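Long-range contacts in penicillin-binding protein 1A (Mycobacterium tuberculosis, PDB 5CXW), which builds and cross-links peptidoglycan for the cell wall, the part described here being its penicillin-sensitive transpeptidase region: residues A[108-116]-A[370-378]; A[282-290]-A[358-366]. One frame throughout, in Å; residues are numbered along the deposited sequence. Where two conformers were deposited one is given.

Contact 1. Residues A[108-116]-A[370-378]; sequences LEQGIGLGY and VGGYAGVPP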
loop_
_atom_site.group_PDB
_atom_site.type_symbol
_atom_site.label_atom_id
_atom_site.label_comp_id
_atom_site.label_asym_id
_atom_site.label_seq_id
_atom_site.Cartn_x
_atom_site.Cartn_y
_atom_site.Cartn_z
ATOM N N LEU A 108 7.053 -8.424 -15.063
ATOM C CA LEU A 108 6.012 -8.983 -15.892
ATOM C C LEU A 108 5.839 -8.137 -17.156
ATOM O O LEU A 108 5.615 -8.676 -18.234
ATOM C CB LEU A 108 4.701 -9.069 -15.115
ATOM C CG LEU A 108 4.683 -10.144 -14.035
ATOM C CD1 LEU A 108 3.623 -9.820 -12.997
ATOM C CD2 LEU A 108 4.355 -11.456 -14.623
ATOM N N GLU A 109 5.987 -6.821 -17.029
ATOM C CA GLU A 109 5.860 -5.918 -18.176
ATOM C C GLU A 109 6.981 -6.173 -19.238
ATOM O O GLU A 109 6.855 -5.772 -20.426
ATOM C CB GLU A 109 5.835 -4.499 -17.677
ATOM C CG GLU A 109 4.494 -4.133 -17.069
ATOM C CD GLU A 109 4.397 -2.713 -16.594
ATOM O OE1 GLU A 109 5.439 -2.065 -16.495
ATOM O OE2 GLU A 109 3.263 -2.258 -16.314
ATOM N N GLN A 110 8.092 -6.767 -18.818
ATOM C CA GLN A 110 9.220 -7.087 -19.674
ATOM C C GLN A 110 9.226 -8.512 -20.128
ATOM O O GLN A 110 10.194 -8.988 -20.688
ATOM C CB GLN A 110 10.515 -6.753 -18.976
ATOM C CG GLN A 110 10.691 -5.284 -18.786
ATOM C CD GLN A 110 12.037 -4.883 -18.193
ATOM O OE1 GLN A 110 13.089 -5.572 -18.317
ATOM N NE2 GLN A 110 12.027 -3.693 -17.600
ATOM N N GLY A 111 8.181 -9.255 -19.801
ATOM C CA GLY A 111 8.055 -10.630 -20.236
ATOM C C GLY A 111 8.853 -11.587 -19.395
ATOM O O GLY A 111 9.304 -12.631 -19.868
ATOM N N ILE A 112 9.008 -11.247 -18.113
ATOM C CA ILE A 112 9.599 -12.104 -17.107
ATOM C C ILE A 112 8.417 -12.528 -16.216
ATOM O O ILE A 112 7.890 -11.698 -15.426
ATOM C CB ILE A 112 10.733 -11.412 -16.268
ATOM C CG1 ILE A 112 11.841 -10.909 -17.198
ATOM C CG2 ILE A 112 11.311 -12.356 -15.213
ATOM C CD1 ILE A 112 12.794 -9.930 -16.556
ATOM N N GLY A 113 8.032 -13.791 -16.308
ATOM C CA GLY A 113 6.799 -14.203 -15.688
ATOM C C GLY A 113 6.952 -14.858 -14.334
ATOM O O GLY A 113 8.087 -15.010 -13.819
ATOM N N LEU A 114 5.818 -15.319 -13.794
ATOM C CA LEU A 114 5.807 -15.826 -12.399
ATOM C C LEU A 114 6.679 -17.034 -12.179
ATOM O O LEU A 114 7.130 -17.261 -11.075
ATOM C CB LEU A 114 4.384 -16.079 -11.908
ATOM C CG LEU A 114 3.487 -14.894 -11.790
ATOM C CD1 LEU A 114 2.165 -15.310 -11.184
ATOM C CD2 LEU A 114 4.071 -13.710 -11.033
ATOM N N GLY A 115 6.944 -17.803 -13.237
ATOM C CA GLY A 115 7.774 -18.981 -13.150
ATOM C C GLY A 115 9.266 -18.771 -13.354
ATOM O O GLY A 115 10.024 -19.762 -13.315
ATOM N N TYR A 116 9.704 -17.524 -13.527
ATOM C CA TYR A 116 11.117 -17.190 -13.675
ATOM C C TYR A 116 11.856 -17.602 -12.401
ATOM O O TYR A 116 11.522 -17.145 -11.305
ATOM C CB TYR A 116 11.296 -15.689 -13.980
ATOM C CG TYR A 116 12.747 -15.300 -14.078
ATOM C CD1 TYR A 116 13.592 -15.909 -14.989
ATOM C CD2 TYR A 116 13.264 -14.313 -13.234
ATOM C CE1 TYR A 116 14.927 -15.514 -15.079
ATOM C CE2 TYR A 116 14.592 -13.879 -13.355
ATOM C CZ TYR A 116 15.410 -14.508 -14.210
ATOM O OH TYR A 116 16.731 -14.053 -14.229
ATOM N N VAL A 370 1.786 -14.514 -19.180
ATOM C CA VAL A 370 2.761 -13.432 -19.257
ATOM C C VAL A 370 4.106 -14.047 -18.955
ATOM O O VAL A 370 4.262 -14.812 -18.002
ATOM C CB VAL A 370 2.495 -12.286 -18.243
ATOM C CG1 VAL A 370 3.616 -11.206 -18.370
ATOM C CG2 VAL A 370 1.113 -11.700 -18.542
ATOM N N GLY A 371 5.071 -13.794 -19.833
ATOM C CA GLY A 371 6.413 -14.399 -19.685
ATOM C C GLY A 371 6.394 -15.926 -19.785
ATOM O O GLY A 371 7.302 -16.601 -19.276
ATOM N N GLY A 372 5.355 -16.473 -20.398
ATOM C CA GLY A 372 5.197 -17.927 -20.545
ATOM C C GLY A 372 4.386 -18.624 -19.459
ATOM O O GLY A 372 4.157 -19.830 -19.566
ATOM N N TYR A 373 3.945 -17.890 -18.455
ATOM C CA TYR A 373 3.220 -18.451 -17.302
ATOM C C TYR A 373 1.893 -17.738 -17.084
ATOM O O TYR A 373 1.796 -16.481 -17.156
ATOM C CB TYR A 373 4.089 -18.333 -16.043
ATOM C CG TYR A 373 5.445 -19.008 -16.209
ATOM C CD1 TYR A 373 5.565 -20.390 -16.043
ATOM C CD2 TYR A 373 6.602 -18.287 -16.579
ATOM C CE1 TYR A 373 6.778 -21.032 -16.183
ATOM C CE2 TYR A 373 7.849 -18.944 -16.722
ATOM C CZ TYR A 373 7.915 -20.299 -16.537
ATOM O OH TYR A 373 9.144 -20.908 -16.693
ATOM N N ALA A 374 0.860 -18.535 -16.795
ATOM C CA ALA A 374 -0.457 -17.981 -16.430
ATOM C C ALA A 374 -0.686 -18.337 -14.975
ATOM O O ALA A 374 -1.003 -19.491 -14.654
ATOM C CB ALA A 374 -1.555 -18.577 -17.280
ATOM N N GLY A 375 -0.605 -17.358 -14.110
ATOM C CA GLY A 375 -0.711 -17.592 -12.690
ATOM C C GLY A 375 0.492 -18.342 -12.081
ATOM O O GLY A 375 1.492 -18.588 -12.772
ATOM N N VAL A 376 0.365 -18.674 -10.805
ATOM C CA VAL A 376 1.474 -19.250 -10.007
ATOM C C VAL A 376 1.691 -20.665 -10.498
ATOM O O VAL A 376 0.704 -21.410 -10.511
ATOM C CB VAL A 376 1.183 -19.248 -8.527
ATOM C CG1 VAL A 376 2.365 -19.852 -7.738
ATOM C CG2 VAL A 376 0.930 -17.832 -8.024
ATOM N N PRO A 377 2.944 -21.058 -10.843
ATOM C CA PRO A 377 3.193 -22.439 -11.280
ATOM C C PRO A 377 2.801 -23.446 -10.227
ATOM O O PRO A 377 3.106 -23.251 -9.065
ATOM C CB PRO A 377 4.725 -22.464 -11.473
ATOM C CG PRO A 377 5.034 -21.072 -11.919
ATOM C CD PRO A 377 4.127 -20.198 -11.112
ATOM N N PRO A 378 2.093 -24.517 -10.620
ATOM C CA PRO A 378 1.788 -25.495 -9.568
ATOM C C PRO A 378 3.092 -26.142 -9.078
ATOM O O PRO A 378 4.002 -26.328 -9.869
ATOM C CB PRO A 378 0.901 -26.524 -10.300
ATOM C CG PRO A 378 0.290 -25.721 -11.425
ATOM C CD PRO A 378 1.398 -24.811 -11.879
HETATM O O HOH W 1 9.419 -15.745 -17.885
HETATM O O HOH W 2 3.461 -14.800 -15.355
HETATM O O HOH W 3 9.528 -22.296 -13.549
#
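Tyr373 lays one face of its phenol ring on the backbone of Gly115: the glycine CA stands 3.5 Å from the ring centroid and only 7° off the ring normal, a CH-pi contact over the middle of the ring. Gly115 N lies over a face too, 3.4 Å from Tyr373 CD2, while water 1 sits at the edge in the plane. The ring reaches this place because its CG is turned anti to the carbonyl carbon (chi1 -56°), and the absence of a side chain at Gly115 lets it come down flat. Pro377 also meets this glycine, with its CG 3.7 Å from Gly115 CA.

Both segments turn where they meet. Helix 100-109 ends in a Schellman motif at Gly111, and a type I turn from Gly113 to Tyr116 follows; in the other segment, Val370 to Tyr373 form a type I' turn with glycines at both central positions. The tail that follows helix 343-356 is here laid against the end of helix 100-109, within the transpeptidase region of the protein. Gly113 CA and Val370 O approach to 3.5 Å in a CA-H...O contact.

No direct hydrogen bond joins the segments, and water does the bridging. Water 1 accepts from Gly113 N and donates to Gly371 O (2.7 Å), whereas water 2 accepts from Leu114 N and lies 2.8 Å from Val370 O, to which it probably donates. Water 3 donates to Gly115 O and has a weak, long link to Tyr373 OH.

Apolar branches meet beside helix 260-270. Leu108 and Val370 cross at about a right angle, with Leu108 CD2 3.8 Å from Val370 CG1, and the Leu114 methyl CD1 packs on the backbone, 3.6 Å from Gly375 C. From the same helix Asn265 OD1 accepts a hydrogen bond from Gly375 N.

Contact 2. Residues A[282-290]-A[358-366]; sequences LAGGRDSAA and GTSNETFPK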
loop_
_atom_site.group_PDB
_atom_site.type_symbol
_atom_site.label_atom_id
_atom_site.label_comp_id
_atom_site.label_asym_id
_atom_site.label_seq_id
_atom_site.Cartn_x
_atom_site.Cartn_y
_atom_site.Cartn_z
ATOM N N LEU A 282 -8.973 -13.360 5.151
ATOM C CA LEU A 282 -10.167 -12.615 5.495
ATOM C C LEU A 282 -11.271 -13.596 5.906
ATOM O O LEU A 282 -11.259 -14.816 5.546
ATOM C CB LEU A 282 -10.631 -11.769 4.299
ATOM C CG LEU A 282 -9.620 -10.678 3.874
ATOM C CD1 LEU A 282 -10.194 -9.797 2.785
ATOM C CD2 LEU A 282 -9.199 -9.837 5.084
ATOM N N ALA A 283 -12.225 -13.075 6.666
ATOM C CA ALA A 283 -13.305 -13.895 7.170
ATOM C C ALA A 283 -14.214 -14.503 6.081
ATOM O O ALA A 283 -14.382 -13.945 5.005
ATOM C CB ALA A 283 -14.119 -13.100 8.160
ATOM N N GLY A 284 -14.803 -15.655 6.395
ATOM C CA GLY A 284 -15.857 -16.242 5.576
ATOM C C GLY A 284 -15.369 -16.751 4.229
ATOM O O GLY A 284 -16.136 -16.786 3.263
ATOM N N GLY A 285 -14.091 -17.150 4.178
ATOM C CA GLY A 285 -13.473 -17.640 2.950
ATOM C C GLY A 285 -13.230 -16.615 1.879
ATOM O O GLY A 285 -13.067 -16.938 0.700
ATOM N N ARG A 286 -13.243 -15.355 2.253
ATOM C CA ARG A 286 -13.083 -14.325 1.251
ATOM C C ARG A 286 -11.639 -14.285 0.753
ATOM O O ARG A 286 -10.729 -14.090 1.548
ATOM C CB ARG A 286 -13.499 -12.984 1.846
ATOM C CG ARG A 286 -13.572 -11.872 0.839
ATOM C CD ARG A 286 -13.876 -10.545 1.483
ATOM N NE ARG A 286 -15.148 -10.511 2.195
ATOM C CZ ARG A 286 -16.327 -10.195 1.640
ATOM N NH1 ARG A 286 -16.445 -9.888 0.366
ATOM N NH2 ARG A 286 -17.386 -10.126 2.405
ATOM N N ASP A 287 -11.433 -14.403 -0.551
ATOM C CA ASP A 287 -10.086 -14.322 -1.138
ATOM C C ASP A 287 -9.539 -12.894 -1.019
ATOM O O ASP A 287 -10.277 -11.904 -1.009
ATOM C CB ASP A 287 -10.065 -14.697 -2.637
ATOM C CG ASP A 287 -10.432 -16.148 -2.912
ATOM O OD1 ASP A 287 -10.485 -16.914 -1.930
ATOM O OD2 ASP A 287 -10.730 -16.515 -4.102
ATOM N N SER A 288 -8.218 -12.788 -1.017
ATOM C CA SER A 288 -7.587 -11.488 -1.002
ATOM C C SER A 288 -6.205 -11.606 -1.643
ATOM O O SER A 288 -5.751 -12.697 -1.900
ATOM C CB SER A 288 -7.389 -10.984 0.448
ATOM O OG SER A 288 -6.515 -11.819 1.174
ATOM N N ALA A 289 -5.569 -10.456 -1.872
ATOM C CA ALA A 289 -4.233 -10.380 -2.419
ATOM C C ALA A 289 -3.505 -9.392 -1.552
ATOM O O ALA A 289 -3.974 -8.244 -1.405
ATOM C CB ALA A 289 -4.318 -9.889 -3.880
ATOM N N ALA A 290 -2.372 -9.755 -0.958
ATOM C CA ALA A 290 -1.737 -8.924 0.039
ATOM C C ALA A 290 -0.237 -9.027 0.051
ATOM O O ALA A 290 0.346 -9.996 -0.535
ATOM C CB ALA A 290 -2.320 -9.288 1.416
ATOM N N GLY A 358 -21.245 -8.269 4.885
ATOM C CA GLY A 358 -22.530 -8.199 4.233
ATOM C C GLY A 358 -22.447 -8.156 2.722
ATOM O O GLY A 358 -23.491 -8.102 2.071
ATOM N N THR A 359 -21.245 -8.168 2.136
ATOM C CA THR A 359 -21.075 -8.249 0.718
ATOM C C THR A 359 -20.614 -9.642 0.320
ATOM O O THR A 359 -19.926 -10.271 1.047
ATOM C CB THR A 359 -20.074 -7.233 0.187
ATOM O OG1 THR A 359 -18.735 -7.603 0.549
ATOM C CG2 THR A 359 -20.393 -5.786 0.752
ATOM N N SER A 360 -21.009 -10.107 -0.855
ATOM C CA SER A 360 -20.643 -11.441 -1.300
ATOM C C SER A 360 -19.150 -11.518 -1.604
ATOM O O SER A 360 -18.496 -10.506 -1.894
ATOM C CB SER A 360 -21.448 -11.857 -2.538
ATOM O OG SER A 360 -21.238 -10.974 -3.618
ATOM N N ASN A 361 -18.622 -12.728 -1.523
ATOM C CA ASN A 361 -17.194 -12.949 -1.784
ATOM C C ASN A 361 -16.899 -12.903 -3.266
ATOM O O ASN A 361 -17.483 -13.669 -4.037
ATOM C CB ASN A 361 -16.727 -14.301 -1.235
ATOM C CG ASN A 361 -16.723 -14.341 0.279
ATOM O OD1 ASN A 361 -16.800 -13.309 0.958
ATOM N ND2 ASN A 361 -16.609 -15.553 0.826
ATOM N N GLU A 362 -15.944 -12.055 -3.651
ATOM C CA GLU A 362 -15.489 -11.999 -5.038
ATOM C C GLU A 362 -14.260 -12.865 -5.296
ATOM O O GLU A 362 -13.454 -13.103 -4.409
ATOM C CB GLU A 362 -15.117 -10.586 -5.402
ATOM C CG GLU A 362 -16.285 -9.663 -5.365
ATOM C CD GLU A 362 -15.913 -8.263 -5.789
ATOM O OE1 GLU A 362 -15.245 -7.538 -5.032
ATOM O OE2 GLU A 362 -16.296 -7.893 -6.929
ATOM N N THR A 363 -14.140 -13.347 -6.526
ATOM C CA THR A 363 -12.950 -14.103 -6.943
ATOM C C THR A 363 -12.180 -13.218 -7.895
ATOM O O THR A 363 -12.733 -12.297 -8.518
ATOM C CB THR A 363 -13.309 -15.407 -7.634
ATOM O OG1 THR A 363 -14.230 -15.126 -8.655
ATOM C CG2 THR A 363 -14.053 -16.308 -6.670
ATOM N N PHE A 364 -10.884 -13.469 -7.954
ATOM C CA PHE A 364 -10.039 -12.653 -8.815
ATOM C C PHE A 364 -10.060 -13.129 -10.271
ATOM O O PHE A 364 -10.323 -14.300 -10.552
ATOM C CB PHE A 364 -8.621 -12.690 -8.241
ATOM C CG PHE A 364 -8.479 -11.947 -6.973
ATOM C CD1 PHE A 364 -8.569 -10.593 -6.980
ATOM C CD2 PHE A 364 -8.170 -12.598 -5.800
ATOM C CE1 PHE A 364 -8.397 -9.847 -5.798
ATOM C CE2 PHE A 364 -8.004 -11.887 -4.607
ATOM C CZ PHE A 364 -8.067 -10.491 -4.615
ATOM N N PRO A 365 -9.758 -12.216 -11.205
ATOM C CA PRO A 365 -9.769 -12.602 -12.614
ATOM C C PRO A 365 -8.711 -13.636 -12.915
ATOM O O PRO A 365 -7.619 -13.577 -12.402
ATOM C CB PRO A 365 -9.514 -11.266 -13.361
ATOM C CG PRO A 365 -9.624 -10.213 -12.359
ATOM C CD PRO A 365 -9.477 -10.783 -11.005
ATOM N N LYS A 366 -9.049 -14.620 -13.733
ATOM C CA LYS A 366 -8.107 -15.647 -14.095
ATOM C C LYS A 366 -6.951 -15.013 -14.880
ATOM O O LYS A 366 -7.162 -14.300 -15.864
ATOM C CB LYS A 366 -8.783 -16.675 -14.981
ATOM C CG LYS A 366 -7.897 -17.826 -15.349
ATOM C CD LYS A 366 -8.726 -18.910 -16.065
ATOM C CE LYS A 366 -8.093 -20.280 -15.837
ATOM N NZ LYS A 366 -7.123 -20.534 -16.919
HETATM O O HOH W 4 -16.810 -13.349 3.693
HETATM O O HOH W 5 -14.577 -10.218 -1.928
HETATM O O HOH W 6 -12.229 -11.055 -2.776
HETATM O O HOH W 7 -13.572 -14.852 -2.332
HETATM O O HOH W 8 -9.823 -15.534 -6.407
#
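Hydrogen bonds from Arg286 and Asn361 dominate, each side chain reaching for backbone oxygen across the contact, Arg286 also for a hydroxyl. Arg286 NH2 donates to Thr359 O at 2.9 Å, with an N-H...O angle of 154°, while NH1 makes weak bonds to Ser360 O and Thr359 OG1; the threonine hydroxyl also bonds to Leu356 O. A bend at chi3 (-60°) turns the guanidinium onto these oxygens. In return Asn361 ND2 gives a 2.8 Å bond to Gly284 O, which lies near the amide plane although the nitrogen stands above the carbonyl plane.

A contact over the guanidinium face adds to this: Asn361 OD1 sits above its centre, 3.2 Å from Arg286 CZ, too poorly angled to take a hydrogen bond from NE or NH1. Amide and guanidinium planes are 75° apart.

The residues involved lead into strand 289-296, an outermost strand of the five-stranded antiparallel sheet of the transpeptidase fold, and the tail leaving helix 343-356 runs past this lead-in.

Farther along, waters bridge the two segments. Waters 6 and 7 both donate to Glu362 O, the first also donating to Asp287 O and the second accepting from Asp287 N; water 8 links Asp287 OD2 to Phe364 N.

Apolar contact comes last, at Phe364. The ring's edge meets Ser288, with CE2 3.5 Å from Ser288 C, and its CZ lies 3.9 Å from Ala289 CB; Thr267 and Pro313 also touch the ring.

In the fold
Both contacts involve successive lengths of the tail that leaves helix 343-356: residues 358-366 lie by the start of strand 289-296, whereas the loop residues 370-378 lie by the end of helix 100-109, with the contact centres about 23 Å apart. Contact 2 lies at the surface, with half of its touching residues exposed, and its chemistry is polar, with side chains bonded directly to backbone oxygens. Contact 1 is partly buried and relies on glycines, apolar branches and a flat-lying aromatic ring. Water bridges the backbones in both. Helix 260-270 is a common neighbour, touched by Phe364 and Ala289 in one and by Leu108 and Val370 in the other.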